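Local atomic coordinates of benzoylformate decarboxylase (Mycobacterium smegmatis, PDB entry 4Q9D), a protein that belongs to the thiamine pyrophosphate-dependent enzyme family, assembles as four chains of three alpha/beta domains each, and holds a magnesium ion in the C-terminal domain. Residues S365-D370 with M508-L513; P453-V458 with T515-D520. One frame throughout, in Å; residues are numbered along the deposited sequence.

How the contacts relate
Contacts 1 and 2 share helix 506-518: contact 1 sets its middle against the end of helix 357-367, and contact 2 sets its last turn on strand 454-460. The centres of the two contacts lie about 10 Å apart, and they run together into one apolar layer. Leu513 CD2 of contact 1 packs 3.9 Å from Val455 CG1 of contact 2, while Leu517 reaches back the other way, its CD2 lying 3.9 Å from Pro369 CD. The magnesium ion is bound by Asp434, Asn461 and Glu463. Strand 454-460 leads directly into Asn461, with Val455 near the strand's other end.

Contact 1: S365-D370 with M508-L513; sequences SNVKPD and MLEAEL
Val367 sets its two methyl groups against two residues one helical turn apart, Glu510 and Leu513. Val367 CG2 does the closer work: it sits 3.6 Å from Leu513 CD1 and 3.7 Å from Leu513 CB, so it touches both the root and one branch of the leucine. The two side chains meet nearly at right angles. A chi1 of -50° wedges CG2 between the backbone N and the carbonyl carbon of Val367 and places Val367 CG1 anti to the carbonyl carbon, where it meets Glu510 CG at 3.9 Å. Glu510 therefore joins in through its aliphatic stem. Its chain is stretched out, with CG opposite the backbone N (chi1 177°), and this carries the carboxylate past the valine to a salt bridge between OE2 and Lys514 NZ. No hydrogen bond links the two segments; the contact is made by hydrocarbon alone, partly buried, with Leu513 on its inner side and Glu510 toward its margin. Val367 is the last residue of helix 357-367, and the chain leaves helical geometry at Lys368. Val363, one turn earlier, continues the apolar face: it is touched by Leu509, Glu510 and Leu513, and Leu513 also reaches Leu364. On the sheet side, Leu509 and Leu513 rest on Val527 and Leu525 of strand 523-528. These two leucines thus lie in the seam where helix 506-518, helix 357-367 and the strand meet, as expected of a helical layer packed on the parallel beta-sheet of an alpha/beta TPP-binding domain.

Contact 2: P453-V458 with T515-D520; sequences PIVFVV and TALQAD
Val455 has its CG1 opposite the backbone N (chi1 -178°), with CG2 opposite the carbonyl carbon, and this rotation presents both methyls to the single methyl of Ala516. CG2 of Val455 is the nearer, 3.8 Å from Ala516 CB, and CG1 of Val455 follows at 4.1 Å from the same carbon. Leu517 CB starts away from the strand, but with chi1 at -74° its chain turns back far enough for CD2 to approach Val455 CG2 at 4.3 Å, a looser touch beside the first. The short side chain of Ala516 lets the helix come close: Ala516 CA lies 6.5 Å from Val455 CA. Helix 506-518 is the crossover helix between strands 499-502 and 523-528, a beta-alpha-beta unit of the parallel six-stranded sheet. Ala516 touches Thr523 and Arg499 of those strands, and through Val455 the helix extends to the next strand inward, 454-460, which is hydrogen-bonded to strand 428-433 on its other edge. Thr427, just before strand 428-433, is touched by both Val455 and Leu517. Within 515-520, Gln518 N bonds to Thr515 O and Ala519 N to Ala516 O, both at 3.2 Å.

Contact 1: S365-D370 with M508-L513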
ATOM      1  N   SER B 365     -40.766  10.339 -22.619  1.00 25.64           N
ATOM      2  CA  SER B 365     -41.803  10.280 -21.581  1.00 30.93           C
ATOM      3  C   SER B 365     -43.165   9.892 -22.160  1.00 28.94           C
ATOM      4  O   SER B 365     -43.970   9.232 -21.493  1.00 33.29           O
ATOM      5  CB  SER B 365     -41.922  11.601 -20.830  1.00 27.24           C
ATOM      6  OG  SER B 365     -42.428  12.594 -21.691  1.00 39.72           O
ATOM      7  N   ASN B 366     -43.427  10.269 -23.404  1.00 28.52           N
ATOM      8  CA  ASN B 366     -44.697   9.847 -24.023  1.00 32.53           C
ATOM      9  C   ASN B 366     -44.791   8.350 -24.257  1.00 35.68           C
ATOM     10  O   ASN B 366     -45.891   7.789 -24.237  1.00 34.99           O
ATOM     11  CB  ASN B 366     -44.923  10.563 -25.354  1.00 32.27           C
ATOM     12  CG  ASN B 366     -45.121  12.049 -25.184  1.00 35.61           C
ATOM     13  OD1 ASN B 366     -45.550  12.515 -24.127  1.00 37.09           O
ATOM     14  ND2 ASN B 366     -44.785  12.808 -26.218  1.00 33.27           N
ATOM     15  N   VAL B 367     -43.653   7.698 -24.518  1.00 35.27           N
ATOM     16  CA  VAL B 367     -43.696   6.257 -24.846  1.00 33.58           C
ATOM     17  C   VAL B 367     -43.126   5.315 -23.770  1.00 34.07           C
ATOM     18  O   VAL B 367     -43.344   4.108 -23.816  1.00 31.89           O
ATOM     19  CB  VAL B 367     -43.029   5.947 -26.212  1.00 37.55           C
ATOM     20  CG1 VAL B 367     -43.582   6.872 -27.293  1.00 43.59           C
ATOM     21  CG2 VAL B 367     -41.549   6.138 -26.121  1.00 39.35           C
ATOM     22  N   LYS B 368     -42.372   5.849 -22.818  1.00 32.35           N
ATOM     23  CA  LYS B 368     -41.786   4.987 -21.795  1.00 35.14           C
ATOM     24  C   LYS B 368     -42.832   4.200 -20.994  1.00 23.18           C
ATOM     25  O   LYS B 368     -43.749   4.782 -20.401  1.00 29.48           O
ATOM     26  CB  LYS B 368     -40.898   5.806 -20.845  1.00 32.60           C
ATOM     27  CG  LYS B 368     -40.355   4.992 -19.708  1.00 30.23           C
ATOM     28  CD  LYS B 368     -39.387   5.811 -18.882  1.00 38.16           C
ATOM     29  CE  LYS B 368     -40.134   6.771 -17.987  1.00 38.08           C
ATOM     30  NZ  LYS B 368     -40.784   5.994 -16.901  1.00 39.22           N
ATOM     31  N   PRO B 369     -42.711   2.864 -20.966  1.00 28.90           N
ATOM     32  CA  PRO B 369     -43.625   2.117 -20.095  1.00 22.90           C
ATOM     33  C   PRO B 369     -43.455   2.590 -18.655  1.00 34.98           C
ATOM     34  O   PRO B 369     -42.358   2.965 -18.213  1.00 30.95           O
ATOM     35  CB  PRO B 369     -43.154   0.661 -20.243  1.00 25.87           C
ATOM     36  CG  PRO B 369     -42.484   0.618 -21.532  1.00 29.08           C
ATOM     37  CD  PRO B 369     -41.827   1.975 -21.723  1.00 25.37           C
ATOM     38  N   ASP B 370     -44.559   2.571 -17.921  1.00 28.84           N
ATOM     39  CA  ASP B 370     -44.585   3.053 -16.562  1.00 34.23           C
ATOM     40  C   ASP B 370     -43.608   2.284 -15.629  1.00 32.93           C
ATOM     41  O   ASP B 370     -43.026   2.872 -14.722  1.00 27.22           O
ATOM     42  CB  ASP B 370     -46.037   3.036 -16.052  1.00 37.88           C
ATOM     43  CG  ASP B 370     -46.174   3.613 -14.649  1.00 52.73           C
ATOM     44  OD1 ASP B 370     -46.510   2.834 -13.722  1.00 49.47           O
ATOM     45  OD2 ASP B 370     -45.937   4.839 -14.472  1.00 61.29           O
ATOM     46  N   MET B 508     -40.139  10.088 -36.058  1.00 28.03           N
ATOM     47  CA  MET B 508     -39.371   8.859 -36.287  1.00 24.60           C
ATOM     48  C   MET B 508     -38.882   8.291 -34.953  1.00 29.27           C
ATOM     49  O   MET B 508     -38.976   7.088 -34.712  1.00 32.25           O
ATOM     50  CB  MET B 508     -38.207   9.126 -37.227  1.00 25.61           C
ATOM     51  CG  MET B 508     -37.576   7.843 -37.716  1.00 31.12           C
ATOM     52  SD  MET B 508     -36.293   8.128 -38.921  1.00 42.21           S
ATOM     53  CE  MET B 508     -35.423   6.541 -38.786  1.00 49.82           C
ATOM     54  N   LEU B 509     -38.413   9.171 -34.071  1.00 28.44           N
ATOM     55  CA  LEU B 509     -38.001   8.760 -32.724  1.00 28.80           C
ATOM     56  C   LEU B 509     -39.122   8.006 -32.021  1.00 30.35           C
ATOM     57  O   LEU B 509     -38.932   6.918 -31.437  1.00 28.64           O
ATOM     58  CB  LEU B 509     -37.554   9.983 -31.895  1.00 20.11           C
ATOM     59  CG  LEU B 509     -37.169   9.679 -30.435  1.00 28.04           C
ATOM     60  CD1 LEU B 509     -36.057   8.602 -30.361  1.00 22.92           C
ATOM     61  CD2 LEU B 509     -36.712  10.963 -29.773  1.00 23.60           C
ATOM     62  N   GLU B 510     -40.317   8.557 -32.104  1.00 29.56           N
ATOM     63  CA  GLU B 510     -41.440   7.956 -31.404  1.00 27.25           C
ATOM     64  C   GLU B 510     -41.746   6.604 -31.992  1.00 29.76           C
ATOM     65  O   GLU B 510     -42.005   5.629 -31.261  1.00 31.25           O
ATOM     66  CB  GLU B 510     -42.668   8.862 -31.510  1.00 31.29           C
ATOM     67  CG  GLU B 510     -43.923   8.306 -30.881  1.00 41.88           C
ATOM     68  CD  GLU B 510     -45.180   9.069 -31.340  1.00 51.25           C
ATOM     69  OE1 GLU B 510     -45.054  10.087 -32.066  1.00 49.30           O
ATOM     70  OE2 GLU B 510     -46.293   8.644 -30.981  1.00 44.02           O
ATOM     71  N   ALA B 511     -41.725   6.537 -33.318  1.00 27.73           N
ATOM     72  CA  ALA B 511     -42.086   5.294 -33.984  1.00 34.36           C
ATOM     73  C   ALA B 511     -41.025   4.220 -33.736  1.00 31.70           C
ATOM     74  O   ALA B 511     -41.348   3.054 -33.508  1.00 30.66           O
ATOM     75  CB  ALA B 511     -42.284   5.527 -35.493  1.00 28.10           C
ATOM     76  N   GLU B 512     -39.753   4.603 -33.810  1.00 31.86           N
ATOM     77  CA  GLU B 512     -38.666   3.630 -33.594  1.00 26.52           C
ATOM     78  C   GLU B 512     -38.655   3.154 -32.136  1.00 27.35           C
ATOM     79  O   GLU B 512     -38.339   1.992 -31.853  1.00 30.35           O
ATOM     80  CB  GLU B 512     -37.326   4.249 -33.987  1.00 25.78           C
ATOM     81  CG  GLU B 512     -37.204   4.508 -35.488  1.00 26.63           C
ATOM     82  CD  GLU B 512     -37.142   3.216 -36.309  1.00 38.56           C
ATOM     83  OE1 GLU B 512     -37.011   2.122 -35.721  1.00 33.52           O
ATOM     84  OE2 GLU B 512     -37.197   3.304 -37.552  1.00 46.17           O
ATOM     85  N   LEU B 513     -39.019   4.057 -31.222  1.00 26.15           N
ATOM     86  CA  LEU B 513     -39.134   3.730 -29.807  1.00 25.15           C
ATOM     87  C   LEU B 513     -40.195   2.666 -29.579  1.00 36.76           C
ATOM     88  O   LEU B 513     -39.956   1.676 -28.865  1.00 29.63           O
ATOM     89  CB  LEU B 513     -39.418   4.993 -28.965  1.00 29.26           C
ATOM     90  CG  LEU B 513     -38.180   5.776 -28.488  1.00 32.47           C
ATOM     91  CD1 LEU B 513     -38.551   7.131 -27.810  1.00 25.91           C
ATOM     92  CD2 LEU B 513     -37.328   4.885 -27.549  1.00 27.40           C
TER

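Contact 2: P453-V458 with T515-D520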
ATOM      1  N   PRO B 453     -34.032  -6.901 -23.280  1.00 24.65           N
ATOM      2  CA  PRO B 453     -34.938  -5.794 -23.627  1.00 24.92           C
ATOM      3  C   PRO B 453     -34.358  -4.480 -23.135  1.00 23.87           C
ATOM      4  O   PRO B 453     -34.796  -3.900 -22.127  1.00 25.16           O
ATOM      5  CB  PRO B 453     -36.237  -6.135 -22.875  1.00 24.21           C
ATOM      6  CG  PRO B 453     -35.728  -6.857 -21.621  1.00 32.18           C
ATOM      7  CD  PRO B 453     -34.490  -7.651 -22.089  1.00 25.34           C
ATOM      8  N   ILE B 454     -33.376  -3.992 -23.885  1.00 22.21           N
ATOM      9  CA  ILE B 454     -32.757  -2.730 -23.576  1.00 24.09           C
ATOM     10  C   ILE B 454     -32.849  -1.815 -24.786  1.00 21.61           C
ATOM     11  O   ILE B 454     -32.501  -2.198 -25.906  1.00 25.91           O
ATOM     12  CB  ILE B 454     -31.275  -2.892 -23.203  1.00 23.87           C
ATOM     13  CG1 ILE B 454     -31.097  -3.930 -22.082  1.00 23.19           C
ATOM     14  CG2 ILE B 454     -30.689  -1.527 -22.808  1.00 17.86           C
ATOM     15  CD1 ILE B 454     -29.628  -4.229 -21.828  1.00 22.64           C
ATOM     16  N   VAL B 455     -33.310  -0.597 -24.550  1.00 24.24           N
ATOM     17  CA  VAL B 455     -33.331   0.412 -25.599  1.00 25.59           C
ATOM     18  C   VAL B 455     -32.298   1.457 -25.234  1.00 25.22           C
ATOM     19  O   VAL B 455     -32.465   2.183 -24.252  1.00 24.22           O
ATOM     20  CB  VAL B 455     -34.728   1.088 -25.727  1.00 25.10           C
ATOM     21  CG1 VAL B 455     -34.705   2.100 -26.857  1.00 24.59           C
ATOM     22  CG2 VAL B 455     -35.821   0.028 -25.953  1.00 27.32           C
ATOM     23  N   PHE B 456     -31.212   1.505 -25.996  1.00 24.42           N
ATOM     24  CA  PHE B 456     -30.149   2.481 -25.762  1.00 23.12           C
ATOM     25  C   PHE B 456     -30.492   3.706 -26.614  1.00 25.23           C
ATOM     26  O   PHE B 456     -30.518   3.621 -27.847  1.00 25.79           O
ATOM     27  CB  PHE B 456     -28.776   1.920 -26.224  1.00 19.68           C
ATOM     28  CG  PHE B 456     -28.315   0.693 -25.455  1.00 21.64           C
ATOM     29  CD1 PHE B 456     -27.714   0.816 -24.201  1.00 19.49           C
ATOM     30  CD2 PHE B 456     -28.490  -0.574 -25.982  1.00 20.03           C
ATOM     31  CE1 PHE B 456     -27.274  -0.319 -23.484  1.00 20.38           C
ATOM     32  CE2 PHE B 456     -28.055  -1.729 -25.271  1.00 23.81           C
ATOM     33  CZ  PHE B 456     -27.462  -1.589 -24.017  1.00 20.79           C
ATOM     34  N   VAL B 457     -30.749   4.834 -25.972  1.00 21.59           N
ATOM     35  CA  VAL B 457     -31.031   6.058 -26.694  1.00 23.12           C
ATOM     36  C   VAL B 457     -29.804   6.939 -26.598  1.00 18.71           C
ATOM     37  O   VAL B 457     -29.476   7.468 -25.535  1.00 20.85           O
ATOM     38  CB  VAL B 457     -32.223   6.799 -26.096  1.00 23.77           C
ATOM     39  CG1 VAL B 457     -32.432   8.149 -26.829  1.00 24.56           C
ATOM     40  CG2 VAL B 457     -33.448   5.940 -26.142  1.00 16.47           C
ATOM     41  N   VAL B 458     -29.111   7.081 -27.715  1.00 21.38           N
ATOM     42  CA  VAL B 458     -27.828   7.769 -27.727  1.00 21.29           C
ATOM     43  C   VAL B 458     -27.965   9.182 -28.283  1.00 24.70           C
ATOM     44  O   VAL B 458     -28.368   9.379 -29.422  1.00 24.28           O
ATOM     45  CB  VAL B 458     -26.790   6.964 -28.560  1.00 25.61           C
ATOM     46  CG1 VAL B 458     -25.491   7.734 -28.685  1.00 18.23           C
ATOM     47  CG2 VAL B 458     -26.548   5.578 -27.923  1.00 19.19           C
ATOM     48  N   THR B 515     -41.364   0.568 -31.834  1.00 28.73           N
ATOM     49  CA  THR B 515     -40.865  -0.670 -32.416  1.00 33.18           C
ATOM     50  C   THR B 515     -39.829  -1.335 -31.489  1.00 36.79           C
ATOM     51  O   THR B 515     -39.839  -2.558 -31.314  1.00 38.68           O
ATOM     52  CB  THR B 515     -40.251  -0.390 -33.785  1.00 34.60           C
ATOM     53  OG1 THR B 515     -41.273   0.104 -34.646  1.00 39.75           O
ATOM     54  CG2 THR B 515     -39.640  -1.644 -34.405  1.00 31.85           C
ATOM     55  N   ALA B 516     -38.944  -0.537 -30.884  1.00 30.97           N
ATOM     56  CA  ALA B 516     -37.891  -1.107 -30.027  1.00 30.34           C
ATOM     57  C   ALA B 516     -38.486  -1.792 -28.804  1.00 37.36           C
ATOM     58  O   ALA B 516     -37.995  -2.840 -28.351  1.00 32.82           O
ATOM     59  CB  ALA B 516     -36.892  -0.028 -29.602  1.00 27.30           C
ATOM     60  N   LEU B 517     -39.546  -1.195 -28.270  1.00 27.20           N
ATOM     61  CA  LEU B 517     -40.196  -1.704 -27.068  1.00 32.75           C
ATOM     62  C   LEU B 517     -40.848  -3.056 -27.295  1.00 33.36           C
ATOM     63  O   LEU B 517     -41.072  -3.802 -26.349  1.00 36.76           O
ATOM     64  CB  LEU B 517     -41.245  -0.703 -26.569  1.00 37.41           C
ATOM     65  CG  LEU B 517     -40.650   0.539 -25.911  1.00 33.25           C
ATOM     66  CD1 LEU B 517     -41.734   1.609 -25.661  1.00 31.27           C
ATOM     67  CD2 LEU B 517     -39.935   0.157 -24.610  1.00 33.20           C
ATOM     68  N   GLN B 518     -41.161  -3.358 -28.552  1.00 37.18           N
ATOM     69  CA  GLN B 518     -41.810  -4.611 -28.921  1.00 43.04           C
ATOM     70  C   GLN B 518     -40.828  -5.619 -29.502  1.00 43.00           C
ATOM     71  O   GLN B 518     -41.198  -6.760 -29.731  1.00 40.73           O
ATOM     72  CB  GLN B 518     -42.939  -4.376 -29.955  1.00 38.42           C
ATOM     73  CG  GLN B 518     -44.149  -3.593 -29.432  1.00 49.13           C
ATOM     74  CD  GLN B 518     -44.629  -4.051 -28.044  1.00 73.58           C
ATOM     75  OE1 GLN B 518     -44.607  -5.247 -27.719  1.00 71.63           O
ATOM     76  NE2 GLN B 518     -45.061  -3.089 -27.218  1.00 65.70           N
ATOM     77  N   ALA B 519     -39.592  -5.208 -29.763  1.00 32.33           N
ATOM     78  CA  ALA B 519     -38.630  -6.103 -30.404  1.00 40.60           C
ATOM     79  C   ALA B 519     -38.108  -7.157 -29.423  1.00 30.56           C
ATOM     80  O   ALA B 519     -38.167  -6.980 -28.216  1.00 44.26           O
ATOM     81  CB  ALA B 519     -37.469  -5.308 -31.026  1.00 28.51           C
ATOM     82  N   ASP B 520     -37.618  -8.267 -29.943  1.00 41.16           N
ATOM     83  CA  ASP B 520     -36.841  -9.169 -29.099  1.00 56.82           C
ATOM     84  C   ASP B 520     -35.375  -8.754 -29.244  1.00 50.61           C
ATOM     85  O   ASP B 520     -34.828  -8.707 -30.347  1.00 68.90           O
ATOM     86  CB  ASP B 520     -37.063 -10.634 -29.480  1.00 56.41           C
ATOM     87  CG  ASP B 520     -37.274 -10.820 -30.963  1.00 74.50           C
ATOM     88  OD1 ASP B 520     -36.777  -9.981 -31.748  1.00 94.39           O
ATOM     89  OD2 ASP B 520     -37.944 -11.803 -31.350  1.00 98.48           O
TER